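Eukaryotic initiation factor 4F subunit p150 (PDB 2VSO) forms part of the eIF4F complex, which engages the mRNA cap, nucleates assembly of the translation apparatus and, through polyadenylate-binding protein PAB1, brings the mRNA ends together. Local coordinates at residues L246-I257 and L270-H278; L75-L84 and V125-E136. All coordinates share one frame; numbering follows the deposited sequence.

Contact 1 (L246-I257 and L270-H278); sequences LDSLFGILDNII and LIDIKELRH
R277 runs across the face of the F250 ring to reach D247, and its course traces one end of this antiparallel helix pair, the last hairpin of the all-helical, HEAT-like MIF4G domain. The two short segments cross at 142°, their axes 10.3 Å apart. Beginning at the arginine's CB, this atom already lies against F250 CZ; CG sits above the same face, offset toward the ring's rim, and CD packs at 3.5 Å from F250 CE1. NE then leaves the ring and comes up to the CB and CD1 of L246. The next atom, CZ, has L246 CB over the centre of the guanidinium plane at 3.6 Å. NH1 comes near both F250 CD1 and the backbone O of L246, while NH2 makes the salt bridge: it donates to D247 OD1 over 2.8 Å, nearly straight at 170°. The acceptor lies in the guanidinium plane, but the approach to the carboxylate is from above its own plane. E229 adds a long, weak ion pair to the same NH2. A leucine at R277 would probably leave the D247 carboxylate without its charged mate and strip L246 CB of the flat group beneath it.

One turn earlier, the CA of K274 lies at the edge of the F250 ring. Its CG stands anti to the backbone N (chi1 -154°), which carries CG and the chain beyond it across the D254 carboxylate; D254 OD2 and K274 NZ stay 4.5 Å apart, too far for a salt bridge. Deeper in, L253 and I273 cross at about a right angle, their CD1 methyls 3.9 Å apart. At the far end I256 CG2 touches L270 CD1, and the methyl CD1 of I257 lies 3.5 Å from L270 CB, with I271 CG1 also against it.

Contact 2 (L75-L84 and V125-E136); sequences LKAVIEQIFL and VLHYLVARCHAE
F83 is the knob here, seated among L129, R132, C133 and E136 of the facing helix. Its ring takes R132 CG over one face, a CH-pi contact with the carbon 3.8 Å from the centroid and only 14° off the normal. C133 SG comes to the edge instead, a sulfur-aromatic approach at 4.5 Å from the centroid. L129 CD2 touches F83 CE2 at 4.0 Å, and the same methyl meets I79 CG2, so one leucine branch serves two neighbouring turns of helix 73-88.

R132 does a second job beyond its CG. That carbon is anti to the backbone N, and bends at chi2 and chi3 then fold the chain over E80, whose CG stands 3.5 Å above the centre of the guanidinium. The carboxylate and guanidinium planes are stacked, 11° apart; E80 OE2 is 4.1 Å from R132 NH2 and well out of its plane, so any attraction is probably between the charges alone, with no N-H aimed at the oxygen. NH1 turns to E136 OE2 in its own helix, a salt bridge, while E136 OE1 is paired with K139.

These helices of the MIF4G domain, an all-helical HEAT-like fold, cross at -51°, their short segments 10.0 Å apart between axes. Toward the other end of the crossing, Y128 packs against L75, with its CE2 3.8 Å from L75 CG, and I79 CG1 lies at the ring edge near Y128 CB. K76 crosses obliquely near Y128, and its NZ bonds N71 O.

Farther out, F179 meets the F83 ring edge-to-face, and helix 93-106 backs the pair, C100 touching L129 and V104 touching V125. Y128 OH and D113 OD2 form a weak hydrogen bond.

Following the chain from the N terminus, contact 2 closes first: segment 125-136 returns onto 75-84 after an excursion of 40 residues that includes helix 93-106. Contact 1 opens only later and closes a much shorter loop, with 12 residues between segments 246-257 and 270-278. The two are in series, neither nested nor crossed. They lie on opposite sides of the chain's centre. The centres of contact 1 and contact 2 are about 32 Å apart and their nearest atoms about 18 Å apart, so the two do not touch. Helix 191-206 spans part of that distance: M193 touches V130, C133 and H134 of contact 2, while L205 touches L249 and I252 of contact 1.

Contact 1 (L246-I257 and L270-H278)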
# COMPACT_ATOMS: atom_id res chain seq x y z
N LEU C 246 -24.64 -16.89 10.94
CA LEU C 246 -24.25 -15.52 11.21
C LEU C 246 -24.65 -15.12 12.63
O LEU C 246 -23.92 -14.41 13.31
CB LEU C 246 -24.83 -14.57 10.17
CG LEU C 246 -24.22 -14.69 8.78
CD1 LEU C 246 -24.74 -13.60 7.86
CD2 LEU C 246 -22.70 -14.66 8.84
N ASP C 247 -25.81 -15.59 13.07
CA ASP C 247 -26.23 -15.37 14.45
C ASP C 247 -25.14 -15.81 15.44
O ASP C 247 -24.70 -15.03 16.27
CB ASP C 247 -27.55 -16.09 14.73
CG ASP C 247 -28.73 -15.46 14.00
OD1 ASP C 247 -28.62 -14.28 13.59
OD2 ASP C 247 -29.77 -16.14 13.84
N SER C 248 -24.70 -17.06 15.32
CA SER C 248 -23.63 -17.60 16.16
C SER C 248 -22.36 -16.77 16.04
O SER C 248 -21.72 -16.43 17.04
CB SER C 248 -23.31 -19.05 15.77
OG SER C 248 -24.45 -19.87 15.75
N LEU C 249 -21.99 -16.47 14.80
CA LEU C 249 -20.75 -15.77 14.50
C LEU C 249 -20.69 -14.35 15.10
O LEU C 249 -19.67 -13.93 15.64
CB LEU C 249 -20.54 -15.73 12.99
CG LEU C 249 -19.39 -14.92 12.40
CD1 LEU C 249 -18.08 -15.24 13.10
CD2 LEU C 249 -19.30 -15.16 10.91
N PHE C 250 -21.80 -13.62 14.98
CA PHE C 250 -21.89 -12.28 15.53
C PHE C 250 -21.93 -12.29 17.06
O PHE C 250 -21.54 -11.32 17.70
CB PHE C 250 -23.07 -11.54 14.92
CG PHE C 250 -22.77 -10.92 13.58
CD1 PHE C 250 -22.90 -11.66 12.43
CD2 PHE C 250 -22.34 -9.61 13.49
CE1 PHE C 250 -22.60 -11.10 11.20
CE2 PHE C 250 -22.05 -9.05 12.27
CZ PHE C 250 -22.18 -9.79 11.13
N GLY C 251 -22.38 -13.39 17.63
CA GLY C 251 -22.34 -13.55 19.07
C GLY C 251 -20.93 -13.79 19.59
O GLY C 251 -20.64 -13.54 20.75
N ILE C 252 -20.06 -14.29 18.73
CA ILE C 252 -18.68 -14.55 19.10
C ILE C 252 -17.92 -13.26 19.02
O ILE C 252 -16.95 -13.04 19.75
CB ILE C 252 -18.01 -15.57 18.14
CG1 ILE C 252 -18.48 -16.99 18.45
CG2 ILE C 252 -16.50 -15.50 18.24
CD1 ILE C 252 -17.97 -17.99 17.47
N LEU C 253 -18.38 -12.39 18.12
CA LEU C 253 -17.76 -11.11 17.88
C LEU C 253 -18.18 -10.08 18.93
O LEU C 253 -17.38 -9.26 19.35
CB LEU C 253 -18.09 -10.60 16.47
CG LEU C 253 -17.67 -11.43 15.26
CD1 LEU C 253 -17.80 -10.59 13.98
CD2 LEU C 253 -16.24 -11.98 15.39
N ASP C 254 -19.45 -10.12 19.33
CA ASP C 254 -19.91 -9.26 20.42
C ASP C 254 -19.10 -9.58 21.67
O ASP C 254 -18.70 -8.68 22.40
CB ASP C 254 -21.40 -9.45 20.68
CG ASP C 254 -22.27 -8.82 19.61
OD1 ASP C 254 -21.74 -8.03 18.80
OD2 ASP C 254 -23.48 -9.12 19.58
N ASN C 255 -18.88 -10.86 21.91
CA ASN C 255 -18.05 -11.31 23.01
C ASN C 255 -16.66 -10.73 22.88
O ASN C 255 -16.16 -10.08 23.80
CB ASN C 255 -17.98 -12.84 23.04
CG ASN C 255 -17.19 -13.36 24.22
OD1 ASN C 255 -16.79 -12.61 25.10
ND2 ASN C 255 -16.97 -14.67 24.24
N ILE C 256 -16.04 -10.95 21.72
CA ILE C 256 -14.69 -10.46 21.47
C ILE C 256 -14.55 -8.97 21.71
O ILE C 256 -13.56 -8.51 22.29
CB ILE C 256 -14.24 -10.78 20.05
CG1 ILE C 256 -13.71 -12.22 19.99
CG2 ILE C 256 -13.17 -9.80 19.60
CD1 ILE C 256 -13.65 -12.80 18.60
N ILE C 257 -15.54 -8.20 21.26
CA ILE C 257 -15.54 -6.76 21.48
C ILE C 257 -15.65 -6.47 22.97
O ILE C 257 -14.89 -5.67 23.51
CB ILE C 257 -16.72 -6.08 20.76
CG1 ILE C 257 -16.54 -6.08 19.25
CG2 ILE C 257 -16.89 -4.67 21.27
CD1 ILE C 257 -17.82 -5.83 18.50
N LEU C 270 -15.24 -4.31 13.94
CA LEU C 270 -16.24 -5.21 14.48
C LEU C 270 -17.56 -4.51 14.82
O LEU C 270 -18.63 -5.03 14.55
CB LEU C 270 -15.70 -5.91 15.72
CG LEU C 270 -14.36 -6.62 15.53
CD1 LEU C 270 -13.80 -7.08 16.87
CD2 LEU C 270 -14.53 -7.80 14.59
N ILE C 271 -17.47 -3.34 15.42
CA ILE C 271 -18.66 -2.60 15.81
C ILE C 271 -19.43 -2.14 14.56
O ILE C 271 -20.65 -2.00 14.58
CB ILE C 271 -18.30 -1.42 16.74
CG1 ILE C 271 -17.99 -1.94 18.14
CG2 ILE C 271 -19.42 -0.40 16.81
CD1 ILE C 271 -17.14 -1.01 18.95
N ASP C 272 -18.70 -1.97 13.47
CA ASP C 272 -19.30 -1.53 12.22
C ASP C 272 -19.99 -2.60 11.37
O ASP C 272 -21.01 -2.28 10.76
CB ASP C 272 -18.29 -0.73 11.39
CG ASP C 272 -17.97 0.62 12.01
OD1 ASP C 272 -18.44 0.87 13.15
OD2 ASP C 272 -17.26 1.43 11.38
N ILE C 273 -19.48 -3.84 11.32
CA ILE C 273 -20.27 -4.91 10.68
C ILE C 273 -21.47 -5.30 11.53
O ILE C 273 -22.51 -5.66 10.99
CB ILE C 273 -19.48 -6.21 10.29
CG1 ILE C 273 -18.15 -6.30 11.02
CG2 ILE C 273 -19.35 -6.36 8.77
CD1 ILE C 273 -18.22 -7.11 12.27
N LYS C 274 -21.31 -5.21 12.85
CA LYS C 274 -22.39 -5.52 13.78
C LYS C 274 -23.57 -4.57 13.58
O LYS C 274 -24.71 -4.99 13.63
CB LYS C 274 -21.88 -5.45 15.22
CG LYS C 274 -22.64 -6.30 16.21
CD LYS C 274 -24.09 -5.91 16.31
CE LYS C 274 -24.93 -7.07 16.82
NZ LYS C 274 -26.33 -6.66 17.08
N GLU C 275 -23.28 -3.30 13.31
CA GLU C 275 -24.34 -2.33 13.08
C GLU C 275 -24.84 -2.46 11.66
O GLU C 275 -26.02 -2.25 11.40
CB GLU C 275 -23.85 -0.89 13.31
CG GLU C 275 -24.84 0.16 12.80
CD GLU C 275 -24.36 1.59 12.94
OE1 GLU C 275 -25.17 2.52 12.73
OE2 GLU C 275 -23.17 1.79 13.26
N LEU C 276 -23.94 -2.80 10.75
CA LEU C 276 -24.31 -2.98 9.35
C LEU C 276 -25.27 -4.14 9.14
O LEU C 276 -26.20 -4.03 8.37
CB LEU C 276 -23.07 -3.14 8.47
CG LEU C 276 -23.39 -3.30 6.98
CD1 LEU C 276 -24.25 -2.16 6.50
CD2 LEU C 276 -22.12 -3.37 6.17
N ARG C 277 -25.05 -5.26 9.84
CA ARG C 277 -25.91 -6.41 9.69
C ARG C 277 -27.19 -6.26 10.51
O ARG C 277 -28.28 -6.52 10.02
CB ARG C 277 -25.18 -7.73 10.03
CG ARG C 277 -26.10 -8.79 10.62
CD ARG C 277 -25.79 -10.19 10.10
NE ARG C 277 -26.93 -11.11 10.22
CZ ARG C 277 -27.12 -11.95 11.23
NH1 ARG C 277 -26.26 -11.98 12.23
NH2 ARG C 277 -28.17 -12.75 11.24
N HIS C 278 -27.05 -5.80 11.74
CA HIS C 278 -28.17 -5.74 12.66
C HIS C 278 -29.08 -4.52 12.50
O HIS C 278 -30.29 -4.65 12.44
CB HIS C 278 -27.66 -5.83 14.10
CG HIS C 278 -28.75 -5.84 15.12
ND1 HIS C 278 -29.13 -4.72 15.81
CD2 HIS C 278 -29.56 -6.84 15.55
CE1 HIS C 278 -30.12 -5.02 16.63
NE2 HIS C 278 -30.40 -6.30 16.49

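Contact 2 (L75-L84 and V125-E136)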
# COMPACT_ATOMS: atom_id res chain seq x y z
N LEU C 75 -6.31 -28.43 -17.68
CA LEU C 75 -7.29 -27.54 -17.09
C LEU C 75 -7.30 -27.65 -15.57
O LEU C 75 -7.41 -26.65 -14.88
CB LEU C 75 -8.68 -27.85 -17.66
CG LEU C 75 -9.89 -27.27 -16.94
CD1 LEU C 75 -9.86 -25.76 -16.96
CD2 LEU C 75 -11.14 -27.81 -17.61
N LYS C 76 -7.19 -28.86 -15.04
CA LYS C 76 -7.05 -29.02 -13.59
C LYS C 76 -5.83 -28.22 -13.16
O LYS C 76 -5.80 -27.64 -12.07
CB LYS C 76 -6.79 -30.48 -13.21
CG LYS C 76 -7.97 -31.44 -13.28
CD LYS C 76 -7.47 -32.90 -13.06
CE LYS C 76 -8.59 -33.94 -13.12
NZ LYS C 76 -8.07 -35.30 -13.49
N ALA C 77 -4.82 -28.22 -14.03
CA ALA C 77 -3.52 -27.68 -13.67
C ALA C 77 -3.58 -26.14 -13.66
O ALA C 77 -2.98 -25.48 -12.81
CB ALA C 77 -2.47 -28.19 -14.64
N VAL C 78 -4.34 -25.60 -14.60
CA VAL C 78 -4.61 -24.18 -14.71
C VAL C 78 -5.42 -23.65 -13.54
O VAL C 78 -5.07 -22.62 -12.96
CB VAL C 78 -5.35 -23.87 -16.02
CG1 VAL C 78 -6.10 -22.55 -15.92
CG2 VAL C 78 -4.38 -23.88 -17.18
N ILE C 79 -6.51 -24.33 -13.18
CA ILE C 79 -7.27 -23.95 -11.98
C ILE C 79 -6.36 -23.92 -10.76
O ILE C 79 -6.42 -23.00 -9.95
CB ILE C 79 -8.44 -24.92 -11.66
CG1 ILE C 79 -9.49 -24.96 -12.77
CG2 ILE C 79 -9.08 -24.54 -10.35
CD1 ILE C 79 -9.54 -23.72 -13.60
N GLU C 80 -5.52 -24.93 -10.62
CA GLU C 80 -4.73 -25.08 -9.41
C GLU C 80 -3.73 -23.94 -9.28
O GLU C 80 -3.37 -23.52 -8.18
CB GLU C 80 -3.99 -26.41 -9.45
CG GLU C 80 -3.08 -26.63 -8.25
CD GLU C 80 -2.04 -27.71 -8.50
OE1 GLU C 80 -1.39 -28.13 -7.52
OE2 GLU C 80 -1.88 -28.13 -9.66
N GLN C 81 -3.28 -23.45 -10.43
CA GLN C 81 -2.31 -22.37 -10.46
C GLN C 81 -2.95 -21.02 -10.20
O GLN C 81 -2.31 -20.12 -9.67
CB GLN C 81 -1.60 -22.35 -11.81
CG GLN C 81 -0.45 -23.30 -11.92
CD GLN C 81 0.28 -23.14 -13.24
OE1 GLN C 81 0.89 -22.10 -13.51
NE2 GLN C 81 0.21 -24.17 -14.08
N ILE C 82 -4.21 -20.87 -10.60
CA ILE C 82 -4.94 -19.63 -10.36
C ILE C 82 -5.19 -19.49 -8.87
O ILE C 82 -5.12 -18.39 -8.33
CB ILE C 82 -6.28 -19.57 -11.11
CG1 ILE C 82 -6.05 -19.55 -12.62
CG2 ILE C 82 -7.05 -18.33 -10.69
CD1 ILE C 82 -7.32 -19.53 -13.43
N PHE C 83 -5.46 -20.61 -8.22
CA PHE C 83 -5.63 -20.62 -6.76
C PHE C 83 -4.34 -20.29 -6.04
O PHE C 83 -4.34 -19.50 -5.09
CB PHE C 83 -6.18 -21.95 -6.26
CG PHE C 83 -7.67 -22.02 -6.22
CD1 PHE C 83 -8.34 -22.14 -5.02
CD2 PHE C 83 -8.41 -21.98 -7.40
CE1 PHE C 83 -9.73 -22.23 -4.98
CE2 PHE C 83 -9.80 -22.04 -7.36
CZ PHE C 83 -10.45 -22.17 -6.15
N LEU C 84 -3.24 -20.89 -6.47
CA LEU C 84 -1.95 -20.60 -5.85
C LEU C 84 -1.63 -19.10 -5.99
O LEU C 84 -1.16 -18.47 -5.04
CB LEU C 84 -0.86 -21.48 -6.45
CG LEU C 84 -1.03 -22.99 -6.22
CD1 LEU C 84 0.01 -23.79 -6.97
CD2 LEU C 84 -0.99 -23.34 -4.75
N VAL C 125 -16.00 -27.08 -14.98
CA VAL C 125 -15.10 -26.14 -14.34
C VAL C 125 -15.59 -25.79 -12.94
O VAL C 125 -14.79 -25.61 -12.02
CB VAL C 125 -15.00 -24.85 -15.13
CG1 VAL C 125 -13.94 -23.92 -14.52
CG2 VAL C 125 -14.69 -25.15 -16.57
N LEU C 126 -16.91 -25.68 -12.79
CA LEU C 126 -17.52 -25.36 -11.50
C LEU C 126 -17.14 -26.42 -10.49
O LEU C 126 -16.76 -26.10 -9.35
CB LEU C 126 -19.03 -25.28 -11.63
CG LEU C 126 -19.54 -23.97 -12.22
CD1 LEU C 126 -20.99 -24.12 -12.67
CD2 LEU C 126 -19.37 -22.83 -11.21
N HIS C 127 -17.24 -27.68 -10.90
CA HIS C 127 -16.84 -28.78 -10.05
C HIS C 127 -15.34 -28.76 -9.77
O HIS C 127 -14.91 -29.09 -8.67
CB HIS C 127 -17.24 -30.13 -10.63
CG HIS C 127 -16.62 -31.28 -9.90
ND1 HIS C 127 -15.46 -31.89 -10.32
CD2 HIS C 127 -16.96 -31.87 -8.73
CE1 HIS C 127 -15.13 -32.83 -9.46
NE2 HIS C 127 -16.03 -32.85 -8.49
N TYR C 128 -14.55 -28.39 -10.77
CA TYR C 128 -13.12 -28.20 -10.58
C TYR C 128 -12.80 -27.15 -9.49
O TYR C 128 -11.95 -27.39 -8.61
CB TYR C 128 -12.45 -27.80 -11.89
CG TYR C 128 -12.09 -28.95 -12.78
CD1 TYR C 128 -12.93 -30.05 -12.92
CD2 TYR C 128 -10.91 -28.94 -13.50
CE1 TYR C 128 -12.59 -31.11 -13.75
CE2 TYR C 128 -10.56 -29.99 -14.34
CZ TYR C 128 -11.41 -31.07 -14.46
OH TYR C 128 -11.08 -32.12 -15.28
N LEU C 129 -13.47 -26.00 -9.53
CA LEU C 129 -13.26 -24.96 -8.53
C LEU C 129 -13.49 -25.49 -7.11
O LEU C 129 -12.64 -25.34 -6.23
CB LEU C 129 -14.17 -23.75 -8.78
CG LEU C 129 -13.98 -22.99 -10.09
CD1 LEU C 129 -14.95 -21.83 -10.18
CD2 LEU C 129 -12.56 -22.50 -10.23
N VAL C 130 -14.64 -26.10 -6.88
CA VAL C 130 -14.94 -26.67 -5.57
C VAL C 130 -13.87 -27.66 -5.13
O VAL C 130 -13.31 -27.53 -4.04
CB VAL C 130 -16.32 -27.37 -5.54
CG1 VAL C 130 -16.83 -27.46 -4.12
CG2 VAL C 130 -17.31 -26.62 -6.42
N ALA C 131 -13.60 -28.65 -5.97
CA ALA C 131 -12.64 -29.72 -5.65
C ALA C 131 -11.30 -29.14 -5.25
O ALA C 131 -10.61 -29.68 -4.37
CB ALA C 131 -12.46 -30.68 -6.86
N ARG C 132 -10.92 -28.04 -5.89
CA ARG C 132 -9.66 -27.39 -5.58
C ARG C 132 -9.69 -26.53 -4.31
O ARG C 132 -8.63 -26.31 -3.72
CB ARG C 132 -9.18 -26.58 -6.79
CG ARG C 132 -7.95 -25.74 -6.53
CD ARG C 132 -6.80 -26.60 -6.09
NE ARG C 132 -6.43 -27.56 -7.12
CZ ARG C 132 -5.63 -28.60 -6.89
NH1 ARG C 132 -5.13 -28.79 -5.68
NH2 ARG C 132 -5.34 -29.44 -7.87
N CYS C 133 -10.86 -26.05 -3.87
CA CYS C 133 -10.87 -25.28 -2.60
C CYS C 133 -10.73 -26.28 -1.49
O CYS C 133 -10.00 -26.06 -0.53
CB CYS C 133 -12.15 -24.45 -2.37
SG CYS C 133 -12.64 -23.33 -3.67
N HIS C 134 -11.45 -27.39 -1.63
CA HIS C 134 -11.41 -28.49 -0.68
C HIS C 134 -9.99 -29.00 -0.51
O HIS C 134 -9.53 -29.21 0.61
CB HIS C 134 -12.29 -29.63 -1.16
CG HIS C 134 -13.74 -29.46 -0.82
ND1 HIS C 134 -14.19 -29.23 0.46
CD2 HIS C 134 -14.85 -29.52 -1.60
CE1 HIS C 134 -15.50 -29.14 0.46
NE2 HIS C 134 -15.93 -29.32 -0.78
N ALA C 135 -9.30 -29.17 -1.62
CA ALA C 135 -7.91 -29.60 -1.55
C ALA C 135 -7.08 -28.58 -0.78
O ALA C 135 -6.42 -28.91 0.21
CB ALA C 135 -7.34 -29.82 -2.95
N GLU C 136 -7.11 -27.33 -1.23
CA GLU C 136 -6.31 -26.29 -0.60
C GLU C 136 -6.76 -26.03 0.84
O GLU C 136 -5.95 -25.74 1.71
CB GLU C 136 -6.33 -25.00 -1.44
CG GLU C 136 -6.00 -25.20 -2.93
CD GLU C 136 -4.58 -25.73 -3.17
OE1 GLU C 136 -3.89 -26.06 -2.20
OE2 GLU C 136 -4.16 -25.80 -4.34